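Long-range contacts in HD domain-containing protein (Aquifex aeolicus, PDB 2HEK), which has no established function but carries a zinc-binding HD domain, binds GDP at sites far from the metal, and may act as a dGTPase: residues L42-A47 with Y171-S176; D164-D169 with F180-L185; S212-Y217 with K318-G323. One frame throughout, in Å; residues are numbered along the deposited sequence.

Contact 1: L42-A47 with Y171-S176; sequences LVFPSA and YFCGVS. With GDP (guanosine-5'-diphosphate), chain G.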
loop_
_atom_site.group_PDB
_atom_site.type_symbol
_atom_site.label_atom_id
_atom_site.label_comp_id
_atom_site.label_asym_id
_atom_site.label_seq_id
_atom_site.Cartn_x
_atom_site.Cartn_y
_atom_site.Cartn_z
ATOM N N LEU A 42 12.332 -22.297 -3.086
ATOM C CA LEU A 42 12.230 -23.462 -2.198
ATOM C C LEU A 42 12.165 -23.032 -0.725
ATOM O O LEU A 42 11.878 -23.850 0.155
ATOM C CB LEU A 42 13.416 -24.413 -2.409
ATOM C CG LEU A 42 13.413 -25.134 -3.765
ATOM C CD1 LEU A 42 14.694 -26.017 -3.871
ATOM C CD2 LEU A 42 12.142 -25.999 -3.971
ATOM N N VAL A 43 12.432 -21.757 -0.461
ATOM C CA VAL A 43 12.366 -21.196 0.892
ATOM C C VAL A 43 11.290 -20.075 0.952
ATOM O O VAL A 43 10.496 -20.004 1.910
ATOM C CB VAL A 43 13.747 -20.587 1.295
ATOM C CG1 VAL A 43 13.687 -19.908 2.676
ATOM C CG2 VAL A 43 14.834 -21.641 1.284
ATOM N N PHE A 44 11.285 -19.207 -0.062
ATOM C CA PHE A 44 10.301 -18.087 -0.200
ATOM C C PHE A 44 9.402 -18.459 -1.371
ATOM O O PHE A 44 9.774 -18.220 -2.516
ATOM C CB PHE A 44 11.011 -16.742 -0.513
ATOM C CG PHE A 44 11.850 -16.241 0.627
ATOM C CD1 PHE A 44 13.199 -16.637 0.765
ATOM C CD2 PHE A 44 11.283 -15.400 1.605
ATOM C CE1 PHE A 44 13.967 -16.208 1.885
ATOM C CE2 PHE A 44 12.064 -14.963 2.725
ATOM C CZ PHE A 44 13.388 -15.352 2.837
ATOM N N PRO A 45 8.265 -19.133 -1.102
ATOM C CA PRO A 45 7.556 -19.831 -2.191
ATOM C C PRO A 45 7.116 -18.951 -3.363
ATOM O O PRO A 45 7.077 -19.428 -4.502
ATOM C CB PRO A 45 6.334 -20.449 -1.462
ATOM C CG PRO A 45 6.866 -20.705 -0.074
ATOM C CD PRO A 45 7.648 -19.431 0.206
ATOM N N SER A 46 6.860 -17.675 -3.095
ATOM C CA SER A 46 6.334 -16.763 -4.133
ATOM C C SER A 46 7.462 -16.109 -4.976
ATOM O O SER A 46 7.169 -15.306 -5.863
ATOM C CB SER A 46 5.460 -15.709 -3.467
ATOM O OG SER A 46 4.224 -16.296 -2.992
ATOM N N ALA A 47 8.729 -16.487 -4.732
ATOM C CA ALA A 47 9.889 -15.946 -5.501
ATOM C C ALA A 47 9.952 -16.562 -6.881
ATOM O O ALA A 47 10.976 -17.155 -7.258
ATOM C CB ALA A 47 11.248 -16.202 -4.767
ATOM N N TYR A 171 9.033 -7.564 -3.379
ATOM C CA TYR A 171 7.621 -7.680 -3.741
ATOM C C TYR A 171 7.222 -9.149 -3.843
ATOM O O TYR A 171 6.165 -9.546 -3.360
ATOM C CB TYR A 171 7.381 -6.980 -5.102
ATOM C CG TYR A 171 5.930 -6.922 -5.523
ATOM C CD1 TYR A 171 5.108 -5.868 -5.090
ATOM C CD2 TYR A 171 5.382 -7.909 -6.394
ATOM C CE1 TYR A 171 3.745 -5.803 -5.469
ATOM C CE2 TYR A 171 4.047 -7.826 -6.833
ATOM C CZ TYR A 171 3.239 -6.751 -6.340
ATOM O OH TYR A 171 1.904 -6.654 -6.684
ATOM N N PHE A 172 8.051 -9.967 -4.475
ATOM C CA PHE A 172 7.689 -11.377 -4.683
ATOM C C PHE A 172 8.067 -12.256 -3.498
ATOM O O PHE A 172 7.360 -13.208 -3.203
ATOM C CB PHE A 172 8.346 -11.959 -5.950
ATOM C CG PHE A 172 7.700 -11.492 -7.233
ATOM C CD1 PHE A 172 7.991 -10.241 -7.767
ATOM C CD2 PHE A 172 6.825 -12.315 -7.923
ATOM C CE1 PHE A 172 7.394 -9.792 -8.943
ATOM C CE2 PHE A 172 6.216 -11.857 -9.143
ATOM C CZ PHE A 172 6.501 -10.574 -9.614
ATOM N N CYS A 173 9.203 -12.007 -2.853
ATOM C CA CYS A 173 9.535 -12.821 -1.648
ATOM C C CYS A 173 8.590 -12.554 -0.505
ATOM O O CYS A 173 8.302 -13.473 0.261
ATOM C CB CYS A 173 10.975 -12.631 -1.162
ATOM S SG CYS A 173 12.173 -13.248 -2.349
ATOM N N GLY A 174 8.101 -11.313 -0.416
ATOM C CA GLY A 174 7.217 -10.860 0.681
ATOM C C GLY A 174 8.023 -10.235 1.822
ATOM O O GLY A 174 7.767 -10.528 2.968
ATOM N N VAL A 175 8.975 -9.347 1.517
ATOM C CA VAL A 175 9.819 -8.749 2.535
ATOM C C VAL A 175 9.289 -7.356 2.856
ATOM O O VAL A 175 9.549 -6.404 2.160
ATOM C CB VAL A 175 11.325 -8.773 2.133
ATOM C CG1 VAL A 175 12.212 -8.148 3.237
ATOM C CG2 VAL A 175 11.752 -10.204 1.900
ATOM N N SER A 176 8.552 -7.295 3.955
ATOM C CA SER A 176 7.763 -6.153 4.421
ATOM C C SER A 176 8.554 -5.201 5.307
ATOM O O SER A 176 7.963 -4.333 5.971
ATOM C CB SER A 176 6.594 -6.703 5.264
ATOM O OG SER A 176 7.052 -7.575 6.306
HETATM P PB GDP G . 14.963 -25.869 8.436
HETATM O O1B GDP G . 15.654 -24.572 8.841
HETATM O O2B GDP G . 15.747 -27.083 8.923
HETATM O O3B GDP G . 13.562 -25.916 9.044
HETATM O O3A GDP G . 14.895 -25.964 6.822
HETATM P PA GDP G . 13.601 -26.383 5.956
HETATM O O1A GDP G . 12.540 -27.121 6.727
HETATM O O2A GDP G . 14.043 -27.208 4.776
HETATM O "O5'" GDP G . 12.988 -25.003 5.371
HETATM C "C5'" GDP G . 13.163 -23.720 5.955
HETATM C "C4'" GDP G . 12.106 -22.721 5.463
HETATM O "O4'" GDP G . 11.585 -22.986 4.146
HETATM C "C3'" GDP G . 10.910 -22.672 6.377
HETATM O "O3'" GDP G . 10.714 -21.248 6.624
HETATM C "C2'" GDP G . 9.788 -23.115 5.487
HETATM O "O2'" GDP G . 8.664 -22.373 5.892
HETATM C "C1'" GDP G . 10.195 -22.685 4.102
HETATM N N9 GDP G . 9.661 -23.552 3.028
HETATM C C8 GDP G . 9.295 -23.156 1.797
HETATM N N7 GDP G . 8.907 -24.202 1.040
HETATM C C5 GDP G . 9.021 -25.299 1.806
HETATM C C6 GDP G . 8.753 -26.738 1.633
HETATM O O6 GDP G . 8.341 -27.116 0.545
HETATM N N1 GDP G . 9.029 -27.595 2.633
HETATM C C2 GDP G . 9.501 -27.169 3.824
HETATM N N2 GDP G . 9.735 -28.106 4.802
HETATM N N3 GDP G . 9.762 -25.839 4.054
HETATM C C4 GDP G . 9.540 -24.893 3.103
HETATM O O HOH W 1 7.568 -16.143 -0.549
#

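Contact 2: D164-D169 with F180-L185; sequences DYLRRD and FDYDRL. With GOL (glycerol), chain N.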
loop_
_atom_site.group_PDB
_atom_site.type_symbol
_atom_site.label_atom_id
_atom_site.label_comp_id
_atom_site.label_asym_id
_atom_site.label_seq_id
_atom_site.Cartn_x
_atom_site.Cartn_y
_atom_site.Cartn_z
ATOM N N ASP A 164 15.733 -2.035 -9.534
ATOM C CA ASP A 164 14.647 -2.928 -9.901
ATOM C C ASP A 164 14.701 -4.219 -9.116
ATOM O O ASP A 164 13.679 -4.658 -8.582
ATOM C CB ASP A 164 14.583 -3.287 -11.384
ATOM C CG ASP A 164 13.362 -4.157 -11.679
ATOM O OD1 ASP A 164 13.519 -5.395 -11.796
ATOM O OD2 ASP A 164 12.263 -3.600 -11.807
ATOM N N TYR A 165 15.867 -4.901 -9.032
ATOM C CA TYR A 165 15.797 -6.199 -8.372
ATOM C C TYR A 165 15.526 -6.101 -6.875
ATOM O O TYR A 165 14.858 -6.979 -6.332
ATOM C CB TYR A 165 16.979 -7.115 -8.741
ATOM C CG TYR A 165 18.360 -6.835 -8.201
ATOM C CD1 TYR A 165 18.602 -6.758 -6.841
ATOM C CD2 TYR A 165 19.415 -6.627 -9.095
ATOM C CE1 TYR A 165 19.894 -6.486 -6.380
ATOM C CE2 TYR A 165 20.714 -6.343 -8.645
ATOM C CZ TYR A 165 20.947 -6.272 -7.279
ATOM O OH TYR A 165 22.213 -6.000 -6.812
ATOM N N LEU A 166 16.011 -5.061 -6.193
ATOM C CA LEU A 166 15.741 -4.970 -4.753
ATOM C C LEU A 166 14.247 -4.885 -4.521
ATOM O O LEU A 166 13.700 -5.607 -3.689
ATOM C CB LEU A 166 16.440 -3.773 -4.087
ATOM C CG LEU A 166 17.969 -3.886 -3.957
ATOM C CD1 LEU A 166 18.500 -2.508 -3.477
ATOM C CD2 LEU A 166 18.366 -5.049 -2.981
ATOM N N ARG A 167 13.587 -3.998 -5.266
ATOM C CA ARG A 167 12.108 -3.837 -5.185
ATOM C C ARG A 167 11.339 -5.078 -5.647
ATOM O O ARG A 167 10.348 -5.501 -5.019
ATOM C CB ARG A 167 11.656 -2.566 -5.949
ATOM C CG ARG A 167 10.102 -2.279 -5.993
ATOM C CD ARG A 167 9.630 -0.826 -6.668
ATOM N NE ARG A 167 8.229 -0.632 -6.334
ATOM C CZ ARG A 167 7.612 0.517 -6.479
ATOM N NH1 ARG A 167 8.285 1.573 -6.940
ATOM N NH2 ARG A 167 6.344 0.621 -6.141
ATOM N N ARG A 168 11.738 -5.673 -6.765
ATOM C CA ARG A 168 11.022 -6.830 -7.272
ATOM C C ARG A 168 11.213 -8.060 -6.338
ATOM O O ARG A 168 10.253 -8.813 -6.065
ATOM C CB ARG A 168 11.494 -7.138 -8.722
ATOM C CG ARG A 168 10.682 -8.246 -9.475
ATOM C CD ARG A 168 11.094 -8.370 -11.004
ATOM N NE ARG A 168 11.047 -7.023 -11.588
ATOM C CZ ARG A 168 9.952 -6.450 -12.069
ATOM N NH1 ARG A 168 8.797 -7.121 -12.136
ATOM N NH2 ARG A 168 10.017 -5.202 -12.479
ATOM N N ASP A 169 12.452 -8.273 -5.867
ATOM C CA ASP A 169 12.751 -9.367 -4.942
ATOM C C ASP A 169 11.904 -9.203 -3.683
ATOM O O ASP A 169 11.325 -10.175 -3.225
ATOM C CB ASP A 169 14.250 -9.434 -4.600
ATOM C CG ASP A 169 15.130 -9.809 -5.816
ATOM O OD1 ASP A 169 14.597 -10.183 -6.875
ATOM O OD2 ASP A 169 16.367 -9.717 -5.712
ATOM N N PHE A 180 10.638 0.121 -0.453
ATOM C CA PHE A 180 11.307 -0.107 -1.719
ATOM C C PHE A 180 10.869 0.743 -2.964
ATOM O O PHE A 180 11.107 0.338 -4.136
ATOM C CB PHE A 180 11.230 -1.609 -2.012
ATOM C CG PHE A 180 11.887 -2.486 -0.937
ATOM C CD1 PHE A 180 11.183 -2.913 0.204
ATOM C CD2 PHE A 180 13.210 -2.871 -1.073
ATOM C CE1 PHE A 180 11.800 -3.767 1.173
ATOM C CE2 PHE A 180 13.821 -3.707 -0.100
ATOM C CZ PHE A 180 13.126 -4.148 1.018
ATOM N N ASP A 181 10.288 1.922 -2.728
ATOM C CA ASP A 181 9.810 2.759 -3.801
ATOM C C ASP A 181 10.822 3.893 -3.944
ATOM O O ASP A 181 10.885 4.809 -3.095
ATOM C CB ASP A 181 8.384 3.281 -3.505
ATOM C CG ASP A 181 7.857 4.295 -4.563
ATOM O OD1 ASP A 181 8.644 4.919 -5.323
ATOM O OD2 ASP A 181 6.617 4.481 -4.606
ATOM N N TYR A 182 11.616 3.821 -5.021
ATOM C CA TYR A 182 12.729 4.747 -5.200
ATOM C C TYR A 182 12.417 5.948 -6.132
ATOM O O TYR A 182 13.299 6.575 -6.635
ATOM C CB TYR A 182 14.012 3.981 -5.577
ATOM C CG TYR A 182 14.341 2.721 -4.727
ATOM C CD1 TYR A 182 14.569 1.493 -5.355
ATOM C CD2 TYR A 182 14.374 2.753 -3.322
ATOM C CE1 TYR A 182 14.837 0.333 -4.623
ATOM C CE2 TYR A 182 14.639 1.578 -2.575
ATOM C CZ TYR A 182 14.878 0.381 -3.253
ATOM O OH TYR A 182 15.184 -0.800 -2.589
ATOM N N ASP A 183 11.147 6.297 -6.304
ATOM C CA ASP A 183 10.739 7.469 -7.077
ATOM C C ASP A 183 11.366 8.747 -6.514
ATOM O O ASP A 183 11.937 9.558 -7.251
ATOM C CB ASP A 183 9.225 7.578 -7.008
ATOM C CG ASP A 183 8.662 8.458 -8.069
ATOM O OD1 ASP A 183 8.642 9.713 -7.862
ATOM O OD2 ASP A 183 8.206 7.883 -9.097
ATOM N N ARG A 184 11.268 8.918 -5.203
ATOM C CA ARG A 184 11.923 10.013 -4.503
ATOM C C ARG A 184 13.435 10.010 -4.702
ATOM O O ARG A 184 14.005 11.044 -5.048
ATOM C CB ARG A 184 11.550 10.024 -2.996
ATOM C CG ARG A 184 12.238 11.154 -2.180
ATOM C CD ARG A 184 11.926 12.569 -2.737
ATOM N NE ARG A 184 12.402 13.576 -1.802
ATOM C CZ ARG A 184 12.287 14.892 -1.967
ATOM N NH1 ARG A 184 11.661 15.384 -3.034
ATOM N NH2 ARG A 184 12.772 15.711 -1.036
ATOM N N LEU A 185 14.085 8.861 -4.521
ATOM C CA LEU A 185 15.538 8.795 -4.691
ATOM C C LEU A 185 15.904 9.214 -6.106
ATOM O O LEU A 185 16.767 10.086 -6.296
ATOM C CB LEU A 185 16.085 7.377 -4.414
ATOM C CG LEU A 185 17.602 7.225 -4.530
ATOM C CD1 LEU A 185 18.452 8.258 -3.673
ATOM C CD2 LEU A 185 18.032 5.788 -4.239
HETATM C C1 GOL N . 8.640 3.394 -8.335
HETATM O O1 GOL N . 7.701 3.602 -9.385
HETATM C C2 GOL N . 9.991 4.029 -8.668
HETATM O O2 GOL N . 10.051 4.140 -10.039
HETATM C C3 GOL N . 11.215 3.240 -8.209
HETATM O O3 GOL N . 10.906 2.431 -7.101
#

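Contact 3: S212-Y217 with K318-G323; sequences SRYFMY and KEVYGG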
loop_
_atom_site.group_PDB
_atom_site.type_symbol
_atom_site.label_atom_id
_atom_site.label_comp_id
_atom_site.label_asym_id
_atom_site.label_seq_id
_atom_site.Cartn_x
_atom_site.Cartn_y
_atom_site.Cartn_z
ATOM N N SER A 212 17.103 -0.538 3.061
ATOM C CA SER A 212 16.300 -1.525 2.321
ATOM C C SER A 212 17.207 -2.610 1.733
ATOM O O SER A 212 16.889 -3.816 1.772
ATOM C CB SER A 212 15.408 -0.830 1.298
ATOM O OG SER A 212 16.098 -0.630 0.053
ATOM N N ARG A 213 18.367 -2.216 1.224
ATOM C CA ARG A 213 19.328 -3.206 0.718
ATOM C C ARG A 213 19.844 -4.125 1.838
ATOM O O ARG A 213 19.945 -5.359 1.670
ATOM C CB ARG A 213 20.482 -2.468 0.020
ATOM C CG ARG A 213 21.504 -3.341 -0.613
ATOM C CD ARG A 213 22.624 -2.451 -1.265
ATOM N NE ARG A 213 23.599 -3.295 -1.976
ATOM C CZ ARG A 213 24.754 -3.723 -1.451
ATOM N NH1 ARG A 213 25.104 -3.386 -0.200
ATOM N NH2 ARG A 213 25.565 -4.484 -2.169
ATOM N N TYR A 214 20.154 -3.550 3.000
ATOM C CA TYR A 214 20.554 -4.383 4.165
ATOM C C TYR A 214 19.480 -5.444 4.460
ATOM O O TYR A 214 19.791 -6.619 4.674
ATOM C CB TYR A 214 20.735 -3.513 5.430
ATOM C CG TYR A 214 20.787 -4.294 6.716
ATOM C CD1 TYR A 214 22.006 -4.801 7.211
ATOM C CD2 TYR A 214 19.619 -4.500 7.478
ATOM C CE1 TYR A 214 22.054 -5.518 8.452
ATOM C CE2 TYR A 214 19.653 -5.188 8.680
ATOM C CZ TYR A 214 20.854 -5.700 9.169
ATOM O OH TYR A 214 20.826 -6.389 10.387
ATOM N N PHE A 215 18.212 -5.035 4.517
ATOM C CA PHE A 215 17.148 -6.022 4.776
ATOM C C PHE A 215 17.086 -7.152 3.754
ATOM O O PHE A 215 16.919 -8.318 4.122
ATOM C CB PHE A 215 15.795 -5.349 4.901
ATOM C CG PHE A 215 15.581 -4.700 6.244
ATOM C CD1 PHE A 215 15.321 -3.337 6.346
ATOM C CD2 PHE A 215 15.608 -5.476 7.409
ATOM C CE1 PHE A 215 15.074 -2.733 7.625
ATOM C CE2 PHE A 215 15.391 -4.899 8.673
ATOM C CZ PHE A 215 15.130 -3.500 8.766
ATOM N N MET A 216 17.211 -6.832 2.469
ATOM C CA MET A 216 17.179 -7.899 1.467
ATOM C C MET A 216 18.315 -8.900 1.673
ATOM O O MET A 216 18.108 -10.104 1.505
ATOM C CB MET A 216 17.188 -7.343 0.044
ATOM C CG MET A 216 15.888 -6.586 -0.312
ATOM S SD MET A 216 14.379 -7.620 -0.040
ATOM C CE MET A 216 14.667 -8.989 -1.133
ATOM N N TYR A 217 19.507 -8.413 2.020
ATOM C CA TYR A 217 20.645 -9.313 2.296
ATOM C C TYR A 217 20.429 -10.201 3.500
ATOM O O TYR A 217 20.611 -11.424 3.412
ATOM C CB TYR A 217 21.987 -8.542 2.407
ATOM C CG TYR A 217 22.553 -8.361 1.045
ATOM C CD1 TYR A 217 22.181 -7.269 0.265
ATOM C CD2 TYR A 217 23.354 -9.346 0.477
ATOM C CE1 TYR A 217 22.623 -7.142 -1.040
ATOM C CE2 TYR A 217 23.822 -9.228 -0.829
ATOM C CZ TYR A 217 23.452 -8.117 -1.575
ATOM O OH TYR A 217 23.909 -7.968 -2.872
ATOM N N LYS A 318 29.671 -8.855 3.716
ATOM C CA LYS A 318 29.103 -7.892 2.767
ATOM C C LYS A 318 28.943 -6.459 3.298
ATOM O O LYS A 318 28.327 -6.221 4.348
ATOM C CB LYS A 318 27.738 -8.383 2.310
ATOM C CG LYS A 318 27.104 -7.550 1.234
ATOM C CD LYS A 318 27.756 -7.864 -0.106
ATOM C CE LYS A 318 27.205 -6.986 -1.231
ATOM N NZ LYS A 318 27.469 -7.564 -2.587
ATOM N N GLU A 319 29.454 -5.503 2.530
ATOM C CA GLU A 319 29.440 -4.100 2.913
ATOM C C GLU A 319 28.087 -3.466 2.629
ATOM O O GLU A 319 27.613 -3.484 1.513
ATOM C CB GLU A 319 30.520 -3.320 2.144
ATOM C CG GLU A 319 31.928 -3.344 2.767
ATOM C CD GLU A 319 32.832 -2.280 2.158
ATOM O OE1 GLU A 319 33.043 -2.305 0.919
ATOM O OE2 GLU A 319 33.319 -1.407 2.917
ATOM N N VAL A 320 27.510 -2.862 3.651
ATOM C CA VAL A 320 26.195 -2.239 3.570
ATOM C C VAL A 320 26.338 -0.829 2.977
ATOM O O VAL A 320 25.405 -0.291 2.365
ATOM C CB VAL A 320 25.596 -2.188 4.982
ATOM C CG1 VAL A 320 24.330 -1.300 5.061
ATOM C CG2 VAL A 320 25.338 -3.623 5.491
ATOM N N TYR A 321 27.513 -0.234 3.169
ATOM C CA TYR A 321 27.849 1.019 2.514
ATOM C C TYR A 321 29.323 0.938 2.117
ATOM O O TYR A 321 30.168 0.633 2.954
ATOM C CB TYR A 321 27.616 2.192 3.450
ATOM C CG TYR A 321 28.247 3.495 2.966
ATOM C CD1 TYR A 321 27.869 4.063 1.746
ATOM C CD2 TYR A 321 29.207 4.159 3.732
ATOM C CE1 TYR A 321 28.444 5.262 1.290
ATOM C CE2 TYR A 321 29.790 5.360 3.290
ATOM C CZ TYR A 321 29.400 5.907 2.072
ATOM O OH TYR A 321 29.960 7.098 1.619
ATOM N N GLY A 322 29.618 1.201 0.852
ATOM C CA GLY A 322 30.988 1.040 0.323
ATOM C C GLY A 322 31.931 2.238 0.401
ATOM O O GLY A 322 33.071 2.146 -0.065
ATOM N N GLY A 323 31.473 3.353 0.972
ATOM C CA GLY A 323 32.298 4.559 1.131
ATOM C C GLY A 323 32.498 5.424 -0.115
ATOM O O GLY A 323 33.246 6.404 -0.076
HETATM O O HOH W 2 23.227 -1.498 1.958
#

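Contact 1: L42-A47 with Y171-S176
Phe172 meets Ser46 through backbone and side chain alike. Its carbonyl O lies 3.2 Å from Ser46 CB, and the rim of its ring is turned to the Ser46 carbonyl, with Phe172 CD2 3.6 Å from Ser46 O near the ring plane. The rest of that ring leads away from the loop to stack on His49 and to meet Phe172 of the second subunit.

Cys173 fills the angle between Phe44 and Ala47. With SG anti to the carbonyl carbon (chi1 -66°), the sulfur comes within 3.9 Å of Ala47 CB and lies 4.8 Å from the centroid of the Phe44 ring. That sulfur-aromatic contact is oblique, 33° off the ring normal. The Cys173 carbonyl faces the edge of the same ring, 3.8 Å from Phe44 CD2, and a water bridges it to the loop: the water donates to Cys173 O at 2.9 Å and accepts from Ser46 N at 3.1 Å.

Gly174 ends the helical path with a positive phi of 93°, where any side chain would collide with the Cys173 carbonyl. Val175 then packs on Met216, Gln219 and Val220 of helix 203-221.

On the loop side, a type I beta turn from Phe44 to Ala47 sets this face against helix 160-173. The turn's own Pro45 borders the nucleotide, its CG 3.9 Å from C8 of the GDP base, and Leu42 and Val43, just before the turn, line the same pocket. Lys3 and Asp24 of the second subunit bind the same GDP. The arrangement is thus that of a pocket shared between subunits, its loop packed on a helix of the HD domain that supplies the zinc ligand Asp161.

Contact 2: D164-D169 with F180-L185
O3 of a glycerol, probably from the crystallisation liquor, takes the N-H of Tyr182, with Tyr182 N 2.6 Å from O3. Arg167 NH1 also lies 2.8 Å from O3, but that bond is doubtful because the same nitrogen sits too close to glycerol C1. Arg167 reaches this point as an extended chain, its CG anti to the backbone N (chi1 178°), and its CD passes 3.2 Å from Phe180 O. This carbonyl, buried with no polar partner in the model, lies 3.7 Å above the centre of the Tyr182 ring.

Asp181 runs alongside Arg167, the carboxylate and guanidinium planes 34° apart. Their salt bridge is long, Arg167 NH1 to Asp181 OD1 3.7 Å. Asp181 OD1 also accepts from Asp183 N at 3.0 Å, an Asx turn leading into helix 183-187. Replacing Asp181 by an alanine is likely to leave Asp183 N without this acceptor and to take a nearby negative charge from Arg167.

Helix 160-173 belongs to the HD domain. Within it, Arg168 grips both oxygens of Asp164 side-on, and Asp164 OD1 is hydrogen-bonded to the zinc ligand His54, a second-shell link. Leu166 CB abuts the Tyr182 ring edge, 3.6 Å from Tyr182 OH, which is hydrogen-bonded to Ser212. Phe180 CD2 lies 3.8 Å from Leu166 O.

Contact 3: S212-Y217 with K318-G323
Arg213 spans from helix 203-221 to the backbone of Glu319, joining this long helix of the HD-associated region to the chain that leaves strand 311-318, an outer strand of the three-stranded antiparallel sheet. The arginine is stretched out, CG anti to the backbone N (chi1 -177°), and reaches the other segment with a hydrogen bond: NH1 donates to Glu319 O at 3.0 Å, with an N-H...O angle of 151°. Donor and acceptor planes suit each other, as Glu319 O lies near the guanidinium plane and NH1 lies in the carbonyl plane. A water at the guanidinium edge adds a weaker link. It donates to Val320 O over a short 2.5 Å and is only weakly held by Arg213 NH1, 3.4 Å away.

Lys318 crosses the arginine at about a right angle. Its CE lies 3.1 Å from Arg213 NH2, and its NZ is close to the same nitrogen, a meeting of like charges that might favour loss of the lysine proton.

Tyr214 supplies an apolar patch: at the ring edge, its CD1 lies 3.9 Å from Val320 CG2. Ile349 of the central strand 349-356 touches both side chains, while Tyr214 OH is hydrogen-bonded to Glu207 of the third subunit.

Tyr217, one turn on from Arg213, lays CE1 over one face of the guanidinium. One face of the tyrosine ring meets the lysine chain, with Lys318 CG 4.1 Å above the plane and offset toward the rim. Bent at chi2 (77°), the lysine then passes obliquely across the tyrosine and leaves NZ 3.6 Å from Tyr217 OH.

Overall arrangement
Contact 1 is the most buried of the three, all its touching residues being enclosed; contacts 2 and 3 are partly buried, and of the two only contact 3 includes a fully exposed residue. Contacts 1 and 2 share helix 160-173, the first using its end and the second its middle, nearer the zinc ion. Contact 3 uses helix 203-221, which touches both others: Met216 SD packs on Val175 CB, and Met216 also packs on Phe180 and Asp169. The chemistry shifts accordingly. Sulfur-aromatic packing and a bridging water mark contact 1, a long salt bridge and a glycerol contact 2, and a direct arginine-to-carbonyl bond contact 3.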